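Local coordinates for polysaccharide Lyase Family 6 (Bacteroides cellulosilyticus, PDB 6QPS), which is a calcium-binding alginate lyase specific for mannuronic acid, probably cleaving the polysaccharide by beta-elimination, at residues A[100-105]-A[132-137]; A[167-172]-A[197-202]; A[48-53]-A[75-80]; A[88-93]-A[107-112]. All coordinates share one frame; numbering follows the deposited sequence.

Contact 1: residues A[100-105]-A[132-137]; sequences QLEDLL and MTRCVI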
loop_
_atom_site.group_PDB
_atom_site.type_symbol
_atom_site.label_atom_id
_atom_site.label_comp_id
_atom_site.label_asym_id
_atom_site.label_seq_id
_atom_site.Cartn_x
_atom_site.Cartn_y
_atom_site.Cartn_z
ATOM N N GLN A 100 -7.326 16.544 13.500
ATOM C CA GLN A 100 -6.998 15.168 13.870
ATOM C C GLN A 100 -8.255 14.403 14.253
ATOM O O GLN A 100 -9.063 14.889 15.054
ATOM C CB GLN A 100 -6.034 15.215 15.059
ATOM C CG GLN A 100 -5.319 13.959 15.430
ATOM C CD GLN A 100 -3.986 14.279 16.125
ATOM O OE1 GLN A 100 -3.145 15.002 15.580
ATOM N NE2 GLN A 100 -3.809 13.758 17.325
ATOM N N LEU A 101 -8.408 13.214 13.680
ATOM C CA LEU A 101 -9.403 12.241 14.109
ATOM C C LEU A 101 -8.701 11.150 14.899
ATOM O O LEU A 101 -7.681 10.617 14.440
ATOM C CB LEU A 101 -10.043 11.579 12.890
ATOM C CG LEU A 101 -11.090 12.367 12.105
ATOM C CD1 LEU A 101 -10.478 13.520 11.383
ATOM C CD2 LEU A 101 -11.811 11.432 11.134
ATOM N N GLU A 102 -9.278 10.774 16.044
ATOM C CA GLU A 102 -8.663 9.793 16.933
ATOM C C GLU A 102 -9.694 8.842 17.533
ATOM O O GLU A 102 -10.732 9.271 18.048
ATOM C CB GLU A 102 -7.968 10.444 18.150
ATOM C CG GLU A 102 -6.963 11.550 17.875
ATOM C CD GLU A 102 -6.423 12.165 19.173
ATOM O OE1 GLU A 102 -6.880 11.777 20.279
ATOM O OE2 GLU A 102 -5.565 13.061 19.081
ATOM N N ASP A 103 -9.352 7.558 17.589
ATOM C CA ASP A 103 -10.069 6.586 18.413
ATOM C C ASP A 103 -11.524 6.375 17.984
ATOM O O ASP A 103 -12.356 5.979 18.806
ATOM C CB ASP A 103 -9.996 6.956 19.895
ATOM C CG ASP A 103 -8.592 6.787 20.476
ATOM O OD1 ASP A 103 -7.866 5.863 20.050
ATOM O OD2 ASP A 103 -8.220 7.568 21.381
ATOM N N LEU A 104 -11.845 6.598 16.713
ATOM C CA LEU A 104 -13.192 6.413 16.185
ATOM C C LEU A 104 -13.326 5.044 15.531
ATOM O O LEU A 104 -12.387 4.559 14.895
ATOM C CB LEU A 104 -13.511 7.496 15.150
ATOM C CG LEU A 104 -13.548 8.933 15.688
ATOM C CD1 LEU A 104 -13.733 9.911 14.540
ATOM C CD2 LEU A 104 -14.624 9.147 16.746
ATOM N N LEU A 105 -14.511 4.450 15.644
ATOM C CA LEU A 105 -14.811 3.167 15.025
ATOM C C LEU A 105 -15.861 3.358 13.944
ATOM O O LEU A 105 -17.043 3.547 14.259
ATOM C CB LEU A 105 -15.307 2.186 16.076
ATOM C CG LEU A 105 -15.891 0.857 15.603
ATOM C CD1 LEU A 105 -15.000 0.072 14.711
ATOM C CD2 LEU A 105 -16.232 -0.025 16.818
ATOM N N MET A 132 -5.256 11.035 10.766
ATOM C CA MET A 132 -6.206 10.047 11.271
ATOM C C MET A 132 -5.393 8.978 11.991
ATOM O O MET A 132 -4.550 8.324 11.370
ATOM C CB MET A 132 -7.025 9.456 10.117
ATOM C CG MET A 132 -7.916 8.322 10.515
ATOM S SD MET A 132 -8.575 7.400 9.080
ATOM C CE MET A 132 -9.534 8.642 8.291
ATOM N N THR A 133 -5.634 8.808 13.296
ATOM C CA THR A 133 -4.823 7.925 14.124
ATOM C C THR A 133 -5.707 7.072 15.029
ATOM O O THR A 133 -6.708 7.545 15.584
ATOM C CB THR A 133 -3.767 8.721 14.910
ATOM O OG1 THR A 133 -2.896 7.809 15.568
ATOM C CG2 THR A 133 -4.391 9.649 15.958
ATOM N N ARG A 134 -5.333 5.799 15.167
ATOM C CA ARG A 134 -6.018 4.884 16.083
ATOM C C ARG A 134 -7.507 4.780 15.771
ATOM O O ARG A 134 -8.331 4.631 16.675
ATOM C CB ARG A 134 -5.816 5.271 17.549
ATOM C CG ARG A 134 -4.371 5.502 17.933
ATOM C CD ARG A 134 -4.204 5.713 19.432
ATOM N NE ARG A 134 -5.078 6.756 19.975
ATOM C CZ ARG A 134 -4.742 8.029 20.127
ATOM N NH1 ARG A 134 -3.546 8.462 19.762
ATOM N NH2 ARG A 134 -5.616 8.882 20.645
ATOM N N CYS A 135 -7.846 4.794 14.485
ATOM C CA CYS A 135 -9.218 4.603 14.026
ATOM C C CYS A 135 -9.358 3.243 13.358
ATOM O O CYS A 135 -8.382 2.641 12.898
ATOM C CB CYS A 135 -9.625 5.706 13.043
ATOM S SG CYS A 135 -9.795 7.327 13.821
ATOM N N VAL A 136 -10.593 2.749 13.318
ATOM C CA VAL A 136 -10.933 1.514 12.633
ATOM C C VAL A 136 -11.939 1.815 11.527
ATOM O O VAL A 136 -12.878 2.598 11.720
ATOM C CB VAL A 136 -11.529 0.503 13.635
ATOM C CG1 VAL A 136 -12.155 -0.688 12.902
ATOM C CG2 VAL A 136 -10.502 0.004 14.646
ATOM N N ILE A 137 -11.748 1.167 10.379
ATOM C CA ILE A 137 -12.778 1.058 9.348
ATOM C C ILE A 137 -12.969 -0.432 9.081
ATOM O O ILE A 137 -12.057 -1.113 8.580
ATOM C CB ILE A 137 -12.397 1.795 8.059
ATOM C CG1 ILE A 137 -12.068 3.266 8.323
ATOM C CG2 ILE A 137 -13.551 1.689 7.039
ATOM C CD1 ILE A 137 -11.700 4.088 7.061
HETATM O O HOH W 1 -3.473 11.489 20.537
#
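Asp-103 and Arg-134 both leave the backbone with CG anti to the carbonyl carbon (chi1 -69° and -50°). The arginine then bends at chi3 (-53°), which brings its guanidinium to the aspartate. The two residues occupy equivalent corners of successive coils in the right-handed parallel beta-helix of this lyase family, and both have positive phi. Arg-134 grips the carboxylate side-on with two nitrogens. NE reaches Asp-103 OD1 at 2.9 Å, and NH2 reaches Asp-103 OD2 at 3.0 Å. Both oxygens lie close to the guanidinium plane. The carboxylate is turned well out of that plane, and its OD2 is met from above. Arg-134 NH2 also makes a weak bond to Glu-102 OE1 at 3.2 Å, so one nitrogen joins two acids. Gln-100 steadies the other oxygen of that glutamate: its NE2 bonds to Glu-102 OE2 at 2.6 Å, on the anti side. A water links Glu-102 OE2, weakly, to Arg-134 NH1. Beside this network, Thr-133 CG2 packs on Glu-102 CG at 3.7 Å. The Thr-133 hydroxyl bonds to Asp-167 of the next coil.

The backbones pair in parallel on both sides of the corner. Thr-133 N donates to Leu-101 O at 3.0 Å, and Val-136 N donates to Leu-104 O at 3.0 Å. Between these bonds, Cys-135 SG is buried and receives a weak bond from Leu-104 N. Past the corner, Leu-105 and Val-136 run side by side, and Leu-105 CD1 presses on Val-136 CG1 at 3.5 Å, tighter than usual van der Waals contact.

Contact 2: residues A[167-172]-A[197-202]; sequences DHCYFA and DHNFFG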
loop_
_atom_site.group_PDB
_atom_site.type_symbol
_atom_site.label_atom_id
_atom_site.label_comp_id
_atom_site.label_asym_id
_atom_site.label_seq_id
_atom_site.Cartn_x
_atom_site.Cartn_y
_atom_site.Cartn_z
ATOM N N ASP A 167 -2.168 6.739 10.479
ATOM C CA ASP A 167 -1.301 5.890 11.292
ATOM C C ASP A 167 -2.050 5.147 12.398
ATOM O O ASP A 167 -3.044 5.623 12.963
ATOM C CB ASP A 167 -0.124 6.696 11.901
ATOM C CG ASP A 167 -0.596 7.687 12.971
ATOM O OD1 ASP A 167 -1.026 8.800 12.602
ATOM O OD2 ASP A 167 -0.598 7.345 14.192
ATOM N N HIS A 168 -1.517 3.976 12.735
ATOM C CA HIS A 168 -2.053 3.173 13.836
ATOM C C HIS A 168 -3.541 2.877 13.663
ATOM O O HIS A 168 -4.274 2.731 14.643
ATOM C CB HIS A 168 -1.738 3.793 15.198
ATOM C CG HIS A 168 -0.268 3.912 15.469
ATOM N ND1 HIS A 168 0.453 5.047 15.176
ATOM C CD2 HIS A 168 0.618 3.030 16.005
ATOM C CE1 HIS A 168 1.718 4.861 15.517
ATOM N NE2 HIS A 168 1.847 3.648 16.022
ATOM N N CYS A 169 -3.987 2.697 12.421
ATOM C CA CYS A 169 -5.373 2.360 12.103
ATOM C C CYS A 169 -5.496 0.893 11.697
ATOM O O CYS A 169 -4.505 0.218 11.410
ATOM C CB CYS A 169 -5.891 3.252 10.970
ATOM S SG CYS A 169 -6.119 5.012 11.391
ATOM N N TYR A 170 -6.734 0.396 11.698
ATOM C CA TYR A 170 -7.071 -0.962 11.254
ATOM C C TYR A 170 -8.155 -0.843 10.198
ATOM O O TYR A 170 -9.201 -0.228 10.456
ATOM C CB TYR A 170 -7.591 -1.778 12.438
ATOM C CG TYR A 170 -8.020 -3.209 12.163
ATOM C CD1 TYR A 170 -9.332 -3.513 11.871
ATOM C CD2 TYR A 170 -7.113 -4.252 12.221
ATOM C CE1 TYR A 170 -9.746 -4.837 11.655
ATOM C CE2 TYR A 170 -7.513 -5.564 12.000
ATOM C CZ TYR A 170 -8.830 -5.843 11.711
ATOM O OH TYR A 170 -9.214 -7.167 11.483
ATOM N N PHE A 171 -7.903 -1.409 9.018
ATOM C CA PHE A 171 -8.849 -1.344 7.909
ATOM C C PHE A 171 -9.072 -2.761 7.408
ATOM O O PHE A 171 -8.121 -3.399 6.947
ATOM C CB PHE A 171 -8.294 -0.520 6.744
ATOM C CG PHE A 171 -7.815 0.871 7.102
ATOM C CD1 PHE A 171 -6.467 1.143 7.247
ATOM C CD2 PHE A 171 -8.707 1.911 7.238
ATOM C CE1 PHE A 171 -6.031 2.429 7.521
ATOM C CE2 PHE A 171 -8.260 3.206 7.535
ATOM C CZ PHE A 171 -6.919 3.453 7.653
ATOM N N ALA A 172 -10.308 -3.259 7.478
ATOM C CA ALA A 172 -10.534 -4.645 7.083
ATOM C C ALA A 172 -11.942 -4.894 6.562
ATOM O O ALA A 172 -12.889 -4.156 6.845
ATOM C CB ALA A 172 -10.268 -5.613 8.247
ATOM N N ASP A 197 1.718 4.996 8.060
ATOM C CA ASP A 197 2.607 4.219 8.911
ATOM C C ASP A 197 1.879 3.494 10.039
ATOM O O ASP A 197 0.900 3.981 10.614
ATOM C CB ASP A 197 3.737 5.099 9.508
ATOM C CG ASP A 197 3.226 6.125 10.516
ATOM O OD1 ASP A 197 2.588 7.105 10.116
ATOM O OD2 ASP A 197 3.439 5.923 11.745
ATOM N N HIS A 198 2.402 2.323 10.385
ATOM C CA HIS A 198 1.923 1.546 11.537
ATOM C C HIS A 198 0.442 1.177 11.440
ATOM O O HIS A 198 -0.223 0.998 12.464
ATOM C CB HIS A 198 2.221 2.238 12.874
ATOM C CG HIS A 198 3.676 2.483 13.105
ATOM N ND1 HIS A 198 4.539 1.538 13.625
ATOM C CD2 HIS A 198 4.419 3.589 12.891
ATOM C CE1 HIS A 198 5.750 2.064 13.726
ATOM N NE2 HIS A 198 5.710 3.303 13.269
ATOM N N ASN A 199 -0.078 1.022 10.222
ATOM C CA ASN A 199 -1.454 0.575 10.043
ATOM C C ASN A 199 -1.500 -0.927 9.809
ATOM O O ASN A 199 -0.523 -1.544 9.362
ATOM C CB ASN A 199 -2.083 1.287 8.849
ATOM C CG ASN A 199 -2.055 2.765 9.003
ATOM O OD1 ASN A 199 -2.767 3.338 9.819
ATOM N ND2 ASN A 199 -1.238 3.411 8.201
ATOM N N PHE A 200 -2.645 -1.519 10.150
ATOM C CA PHE A 200 -2.940 -2.924 9.895
ATOM C C PHE A 200 -4.050 -2.980 8.842
ATOM O O PHE A 200 -5.216 -2.664 9.127
ATOM C CB PHE A 200 -3.352 -3.622 11.198
ATOM C CG PHE A 200 -3.320 -5.142 11.134
ATOM C CD1 PHE A 200 -4.325 -5.846 10.496
ATOM C CD2 PHE A 200 -2.280 -5.844 11.719
ATOM C CE1 PHE A 200 -4.293 -7.236 10.457
ATOM C CE2 PHE A 200 -2.244 -7.226 11.672
ATOM C CZ PHE A 200 -3.245 -7.906 11.032
ATOM N N PHE A 201 -3.679 -3.367 7.628
ATOM C CA PHE A 201 -4.627 -3.555 6.532
ATOM C C PHE A 201 -4.996 -5.037 6.562
ATOM O O PHE A 201 -4.174 -5.890 6.223
ATOM C CB PHE A 201 -3.996 -3.150 5.200
ATOM C CG PHE A 201 -3.626 -1.689 5.113
ATOM C CD1 PHE A 201 -2.350 -1.286 5.428
ATOM C CD2 PHE A 201 -4.542 -0.722 4.723
ATOM C CE1 PHE A 201 -1.983 0.038 5.373
ATOM C CE2 PHE A 201 -4.170 0.626 4.639
ATOM C CZ PHE A 201 -2.893 1.001 4.977
ATOM N N GLY A 202 -6.191 -5.357 7.056
ATOM C CA GLY A 202 -6.637 -6.732 7.212
ATOM C C GLY A 202 -7.323 -7.321 5.994
ATOM O O GLY A 202 -7.194 -6.842 4.860
HETATM O O HOH W 2 -7.833 -4.136 4.178
#
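Asn-199 turns its amide to Cys-169 on the preceding coil of the beta-helix, and OD1 accepts from Cys-169 N at 2.9 Å. Asn-234 OD1 accepts from Asn-199 N one coil on, so the side-chain-to-backbone bond at the corner is repeated. Asn-199 ND2 is held by Ile-166 O.

Backbone bonds join the parallel chains on both sides of this corner. His-168 N donates to Asp-197 O at 3.2 Å. Farther on, Phe-200 N meets Cys-169 O at 2.8 Å.

Ring contacts follow the same register. Phe-171 CD1 touches Phe-201 CE2 at 3.5 Å, and Tyr-170 CE2 touches Phe-200 CD1 at 3.5 Å. Each pair is nearly parallel but slid apart, with little overlap. Phe-201 stacks in turn on Phe-236, while Phe-200 packs against helix 454-465. At the corner, His-198 CB sits over one face of the His-168 ring, 3.6 Å from its centroid.

The polar side chains of the corner come next. His-168 ND1 donates in its ring plane to Asp-167 OD2 at 2.7 Å. The carboxylates of Asp-167 and Asp-197 lie near each other without touching; Arg-131 forms a salt bridge with the first and Arg-165 with the second. These arginines are likely to offset the repulsion between the buried acids.

Contact 3: residues A[48-53]-A[75-80]; sequences AVVLKD and VWRAEN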
loop_
_atom_site.group_PDB
_atom_site.type_symbol
_atom_site.label_atom_id
_atom_site.label_comp_id
_atom_site.label_asym_id
_atom_site.label_seq_id
_atom_site.Cartn_x
_atom_site.Cartn_y
_atom_site.Cartn_z
ATOM N N ALA A 48 -11.441 20.209 21.333
ATOM C CA ALA A 48 -11.790 18.829 21.022
ATOM C C ALA A 48 -13.300 18.688 20.917
ATOM O O ALA A 48 -14.046 19.265 21.714
ATOM C CB ALA A 48 -11.243 17.855 22.086
ATOM N N VAL A 49 -13.739 17.922 19.924
ATOM C CA VAL A 49 -15.117 17.446 19.798
ATOM C C VAL A 49 -15.116 15.997 20.265
ATOM O O VAL A 49 -14.444 15.155 19.668
ATOM C CB VAL A 49 -15.609 17.565 18.347
ATOM C CG1 VAL A 49 -16.957 16.890 18.178
ATOM C CG2 VAL A 49 -15.669 19.052 17.926
ATOM N N VAL A 50 -15.850 15.713 21.337
ATOM C CA VAL A 50 -15.749 14.455 22.078
ATOM C C VAL A 50 -17.098 13.752 22.040
ATOM O O VAL A 50 -18.114 14.329 22.445
ATOM C CB VAL A 50 -15.352 14.714 23.543
ATOM C CG1 VAL A 50 -15.239 13.405 24.321
ATOM C CG2 VAL A 50 -14.060 15.528 23.635
ATOM N N LEU A 51 -17.100 12.501 21.581
ATOM C CA LEU A 51 -18.325 11.720 21.421
ATOM C C LEU A 51 -18.462 10.712 22.562
ATOM O O LEU A 51 -17.610 9.833 22.731
ATOM C CB LEU A 51 -18.304 10.999 20.072
ATOM C CG LEU A 51 -18.732 11.825 18.854
ATOM C CD1 LEU A 51 -17.971 13.134 18.766
ATOM C CD2 LEU A 51 -18.578 11.001 17.584
ATOM N N LYS A 52 -19.542 10.831 23.322
ATOM C CA LYS A 52 -19.870 9.863 24.362
ATOM C C LYS A 52 -20.183 8.499 23.745
ATOM O O LYS A 52 -20.481 8.376 22.549
ATOM C CB LYS A 52 -21.045 10.376 25.198
ATOM C CG LYS A 52 -20.739 11.697 25.917
ATOM C CD LYS A 52 -21.793 12.041 26.970
ATOM C CE LYS A 52 -21.618 11.195 28.221
ATOM N NZ LYS A 52 -20.336 11.500 28.925
ATOM N N ASP A 53 -20.065 7.458 24.573
ATOM C CA ASP A 53 -20.301 6.095 24.111
ATOM C C ASP A 53 -21.652 5.996 23.409
ATOM O O ASP A 53 -22.679 6.439 23.940
ATOM C CB ASP A 53 -20.305 5.111 25.285
ATOM C CG ASP A 53 -18.997 5.049 26.049
ATOM O OD1 ASP A 53 -18.035 5.755 25.711
ATOM O OD2 ASP A 53 -18.940 4.265 27.024
ATOM N N VAL A 75 -9.146 18.394 17.512
ATOM C CA VAL A 75 -9.299 16.944 17.616
ATOM C C VAL A 75 -10.770 16.551 17.639
ATOM O O VAL A 75 -11.577 17.177 18.332
ATOM C CB VAL A 75 -8.602 16.419 18.892
ATOM C CG1 VAL A 75 -8.814 14.909 19.054
ATOM C CG2 VAL A 75 -7.109 16.770 18.887
ATOM N N TRP A 76 -11.109 15.508 16.883
ATOM C CA TRP A 76 -12.426 14.873 16.907
ATOM C C TRP A 76 -12.182 13.450 17.381
ATOM O O TRP A 76 -11.440 12.711 16.731
ATOM C CB TRP A 76 -13.037 14.900 15.504
ATOM C CG TRP A 76 -14.399 14.249 15.382
ATOM C CD1 TRP A 76 -15.292 14.006 16.381
ATOM C CD2 TRP A 76 -14.996 13.757 14.177
ATOM N NE1 TRP A 76 -16.419 13.387 15.868
ATOM C CE2 TRP A 76 -16.259 13.241 14.513
ATOM C CE3 TRP A 76 -14.599 13.743 12.832
ATOM C CZ2 TRP A 76 -17.112 12.690 13.570
ATOM C CZ3 TRP A 76 -15.455 13.188 11.901
ATOM C CH2 TRP A 76 -16.693 12.671 12.278
ATOM N N ARG A 77 -12.745 13.079 18.531
ATOM C CA ARG A 77 -12.378 11.816 19.155
ATOM C C ARG A 77 -13.526 11.227 19.968
ATOM O O ARG A 77 -14.481 11.912 20.346
ATOM C CB ARG A 77 -11.158 11.992 20.075
ATOM C CG ARG A 77 -11.385 12.873 21.311
ATOM C CD ARG A 77 -10.120 12.909 22.181
ATOM N NE ARG A 77 -10.158 13.926 23.219
ATOM C CZ ARG A 77 -10.727 13.756 24.408
ATOM N NH1 ARG A 77 -11.324 12.610 24.709
ATOM N NH2 ARG A 77 -10.705 14.735 25.300
ATOM N N ALA A 78 -13.400 9.934 20.248
ATOM C CA ALA A 78 -14.269 9.280 21.215
ATOM C C ALA A 78 -13.840 9.631 22.635
ATOM O O ALA A 78 -12.643 9.727 22.929
ATOM C CB ALA A 78 -14.183 7.763 21.038
ATOM N N GLU A 79 -14.826 9.782 23.533
ATOM C CA GLU A 79 -14.507 9.946 24.947
ATOM C C GLU A 79 -13.768 8.722 25.476
ATOM O O GLU A 79 -12.786 8.843 26.218
ATOM C CB GLU A 79 -15.791 10.197 25.739
ATOM C CG GLU A 79 -15.568 10.450 27.226
ATOM C CD GLU A 79 -16.861 10.777 27.962
ATOM O OE1 GLU A 79 -17.806 9.970 27.900
ATOM O OE2 GLU A 79 -16.931 11.842 28.601
ATOM N N ASN A 80 -14.226 7.534 25.096
ATOM C CA ASN A 80 -13.619 6.275 25.514
ATOM C C ASN A 80 -13.210 5.534 24.250
ATOM O O ASN A 80 -14.081 5.214 23.419
ATOM C CB ASN A 80 -14.611 5.463 26.342
ATOM C CG ASN A 80 -15.015 6.187 27.602
ATOM O OD1 ASN A 80 -14.171 6.515 28.434
ATOM N ND2 ASN A 80 -16.305 6.471 27.735
HETATM O O HOH W 3 -16.782 7.250 23.736
HETATM O O HOH W 4 -19.509 8.114 27.350
#
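Glu-79 and Lys-52 meet just past the ends of two parallel strands. Lys-52 NZ bonds to Glu-79 OE1 at 3.1 Å on its syn lone pair, forming a salt bridge. The lysine chain is bent at chi3 and chi4 to get there, while Glu-79 stays extended. A water ties the same OE1 to Asp-53 N. Next to it, Asn-80 ND2 gives an almost straight bond to Asp-53 OD1 at 2.8 Å, with the carboxylate turned steeply to the amide.

Val-50 fits between two side chains. Its CG1 lies on Glu-79 CB at 3.6 Å, and its CG2 sits over the centre of the Arg-77 guanidinium. On the other face of the strands, Leu-51 CD1 meets the edge of the Trp-76 indole, 3.3 Å from NE1.

With an alanine in place of Glu-79, Lys-52 is likely to lose its charge partner across the contact, and the water bridge from Asp-53 N its glutamate end.

A regular parallel ladder sets these positions. Val-49 N bonds to Val-75 O at 2.8 Å, and Glu-79 N to Leu-51 O at 2.9 Å. Farther out, helix 31-40 lies on Val-49, Leu-51 and Trp-76, near the N-terminal end of the beta-helix. Strand 23-26 flanks strand 48-51, and strand 99-111 flanks strand 74-78. The chemistry is divided: polar and charged side chains pair at the partly exposed ends of the strands, while the apolar face buries Trp-76 NE1, which has no polar partner.

Contact 4: residues A[88-93]-A[107-112]; sequences GKLRLK and YKAWAI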
loop_
_atom_site.group_PDB
_atom_site.type_symbol
_atom_site.label_atom_id
_atom_site.label_comp_id
_atom_site.label_asym_id
_atom_site.label_seq_id
_atom_site.Cartn_x
_atom_site.Cartn_y
_atom_site.Cartn_z
ATOM N N GLY A 88 -23.863 3.684 8.956
ATOM C CA GLY A 88 -24.819 4.224 8.005
ATOM C C GLY A 88 -24.170 5.122 6.958
ATOM O O GLY A 88 -22.951 5.158 6.790
ATOM N N LYS A 89 -25.025 5.879 6.261
ATOM C CA LYS A 89 -24.584 6.713 5.150
ATOM C C LYS A 89 -23.614 7.780 5.637
ATOM O O LYS A 89 -23.842 8.416 6.673
ATOM C CB LYS A 89 -25.781 7.406 4.501
ATOM C CG LYS A 89 -26.656 6.504 3.651
ATOM C CD LYS A 89 -27.928 7.212 3.208
ATOM C CE LYS A 89 -28.535 6.512 1.995
ATOM N NZ LYS A 89 -30.014 6.488 2.028
ATOM N N LEU A 90 -22.540 7.997 4.867
ATOM C CA LEU A 90 -21.482 8.906 5.283
ATOM C C LEU A 90 -20.765 9.528 4.091
ATOM O O LEU A 90 -20.375 8.825 3.155
ATOM C CB LEU A 90 -20.471 8.129 6.137
ATOM C CG LEU A 90 -19.253 8.872 6.668
ATOM C CD1 LEU A 90 -19.668 10.056 7.549
ATOM C CD2 LEU A 90 -18.287 7.948 7.429
ATOM N N ARG A 91 -20.552 10.849 4.148
ATOM C CA ARG A 91 -19.724 11.562 3.163
ATOM C C ARG A 91 -18.951 12.616 3.963
ATOM O O ARG A 91 -19.409 13.756 4.121
ATOM C CB ARG A 91 -20.508 12.162 1.993
ATOM C CG ARG A 91 -19.548 12.769 0.913
ATOM C CD ARG A 91 -20.287 13.147 -0.378
ATOM N NE ARG A 91 -19.448 13.897 -1.316
ATOM C CZ ARG A 91 -19.875 14.928 -2.039
ATOM N NH1 ARG A 91 -21.133 15.330 -1.931
ATOM N NH2 ARG A 91 -19.045 15.564 -2.871
ATOM N N LEU A 92 -17.798 12.219 4.493
ATOM C CA LEU A 92 -16.989 13.058 5.365
ATOM C C LEU A 92 -15.886 13.714 4.552
ATOM O O LEU A 92 -15.140 13.024 3.845
ATOM C CB LEU A 92 -16.395 12.212 6.487
ATOM C CG LEU A 92 -15.268 12.809 7.328
ATOM C CD1 LEU A 92 -15.754 14.081 8.016
ATOM C CD2 LEU A 92 -14.748 11.787 8.336
ATOM N N LYS A 93 -15.792 15.043 4.640
ATOM C CA LYS A 93 -14.749 15.818 3.984
ATOM C C LYS A 93 -13.977 16.557 5.066
ATOM O O LYS A 93 -14.593 17.180 5.945
ATOM C CB LYS A 93 -15.362 16.807 2.997
ATOM C CG LYS A 93 -16.019 16.137 1.794
ATOM C CD LYS A 93 -16.604 17.166 0.841
ATOM C CE LYS A 93 -16.557 16.688 -0.609
ATOM N NZ LYS A 93 -15.146 16.622 -1.124
ATOM N N TYR A 107 -17.969 1.476 11.501
ATOM C CA TYR A 107 -18.445 0.097 11.414
ATOM C C TYR A 107 -19.771 0.107 10.675
ATOM O O TYR A 107 -20.732 0.735 11.131
ATOM C CB TYR A 107 -18.600 -0.555 12.790
ATOM C CG TYR A 107 -19.076 -1.996 12.672
ATOM C CD1 TYR A 107 -18.239 -2.986 12.156
ATOM C CD2 TYR A 107 -20.363 -2.362 13.029
ATOM C CE1 TYR A 107 -18.664 -4.283 12.016
ATOM C CE2 TYR A 107 -20.794 -3.661 12.880
ATOM C CZ TYR A 107 -19.942 -4.617 12.379
ATOM O OH TYR A 107 -20.386 -5.909 12.230
ATOM N N LYS A 108 -19.832 -0.583 9.539
ATOM C CA LYS A 108 -21.044 -0.623 8.725
ATOM C C LYS A 108 -21.548 0.791 8.427
ATOM O O LYS A 108 -22.738 1.087 8.474
ATOM C CB LYS A 108 -22.117 -1.529 9.345
ATOM C CG LYS A 108 -21.698 -2.998 9.262
ATOM C CD LYS A 108 -22.743 -3.996 9.771
ATOM C CE LYS A 108 -22.249 -5.427 9.465
ATOM N NZ LYS A 108 -23.145 -6.546 9.916
ATOM N N ALA A 109 -20.608 1.680 8.122
ATOM C CA ALA A 109 -20.873 2.937 7.431
ATOM C C ALA A 109 -20.502 2.742 5.966
ATOM O O ALA A 109 -19.854 1.759 5.606
ATOM C CB ALA A 109 -19.997 4.046 8.020
ATOM N N TRP A 110 -20.944 3.661 5.106
ATOM C CA TRP A 110 -20.595 3.547 3.695
ATOM C C TRP A 110 -20.768 4.893 3.001
ATOM O O TRP A 110 -21.456 5.791 3.496
ATOM C CB TRP A 110 -21.436 2.480 2.975
ATOM C CG TRP A 110 -22.915 2.752 3.005
ATOM C CD1 TRP A 110 -23.618 3.502 2.119
ATOM C CD2 TRP A 110 -23.863 2.272 3.964
ATOM N NE1 TRP A 110 -24.945 3.538 2.466
ATOM C CE2 TRP A 110 -25.128 2.782 3.591
ATOM C CE3 TRP A 110 -23.771 1.453 5.090
ATOM C CZ2 TRP A 110 -26.291 2.499 4.309
ATOM C CZ3 TRP A 110 -24.930 1.173 5.801
ATOM C CH2 TRP A 110 -26.167 1.702 5.411
ATOM N N ALA A 111 -20.147 4.999 1.828
ATOM C CA ALA A 111 -20.155 6.246 1.077
ATOM C C ALA A 111 -21.504 6.519 0.437
ATOM O O ALA A 111 -22.123 5.637 -0.175
ATOM C CB ALA A 111 -19.107 6.191 -0.023
ATOM N N ILE A 112 -21.953 7.773 0.554
ATOM C CA ILE A 112 -23.128 8.217 -0.188
ATOM C C ILE A 112 -22.884 8.089 -1.682
ATOM O O ILE A 112 -23.709 7.535 -2.420
ATOM C CB ILE A 112 -23.542 9.639 0.235
ATOM C CG1 ILE A 112 -24.209 9.573 1.621
ATOM C CG2 ILE A 112 -24.522 10.228 -0.799
ATOM C CD1 ILE A 112 -24.504 10.932 2.223
#
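Gly-88 N bonds to Lys-108 O at 2.9 Å, almost straight at 178°. It opens a parallel ladder that carries two successive coils of the beta-helix around a corner. Trp-110 N bonds to Gly-88 O at 3.0 Å, and Ile-112 N to Leu-90 O at 3.2 Å. In both, the donor stands above the carbonyl plane. Leu-90 N makes a weaker bond to Trp-110 O.

The indole of Trp-110 folds back over this corner, with CG between the backbone N and the carbonyl carbon (chi1 60°). One face then covers Gly-88, whose CA lies 4.0 Å from the centroid of the six-membered ring in a CH-pi contact. Gly-88 has backbone angles at which a side chain would jam against the preceding carbonyl oxygen. Lys-89 crosses the indole at its other end, its CG 3.6 Å from Trp-110 NE1. Replacing Trp-110 by a serine would probably leave Gly-88 without its aromatic cover and Lys-89 CG without the part of the indole near NE1 that it packs on.

On the outer side, Ile-112 CG1 lies 3.9 Å from Lys-89 CB. On the inner side, Leu-90 CD2 reaches Ala-109 CB at 4.3 Å.

Past the corner, strands 90-93 and 109-111 diverge by 72°. Strand 90-95 then runs between strands 54-67 and 115-118, while loop residues Asp-142 and Pro-143 pack on Trp-110.

Overall arrangement
From the N terminus, contact 3 comes first: it closes the loop from 48-53 to 75-80 and pairs the early strands next to helix 31-40. Contacts 4 and 1 cross, since 100-105 lies between 88-93 and 107-112, and 132-137 follows. Both use strand 99-111, at different corners of the coil. Contact 2 opens only after contact 1 closes. Contacts 3, 1 and 2 follow one another along the beta-helix: strand 74-78 pairs with 99-111, and 131-138 with 170-172. Thr-133 OG1 to Asp-167 OD2 joins contacts 1 and 2. Inside the coil, Leu-92 touches Trp-76 and Leu-101, linking contact 4 to contacts 3 and 1.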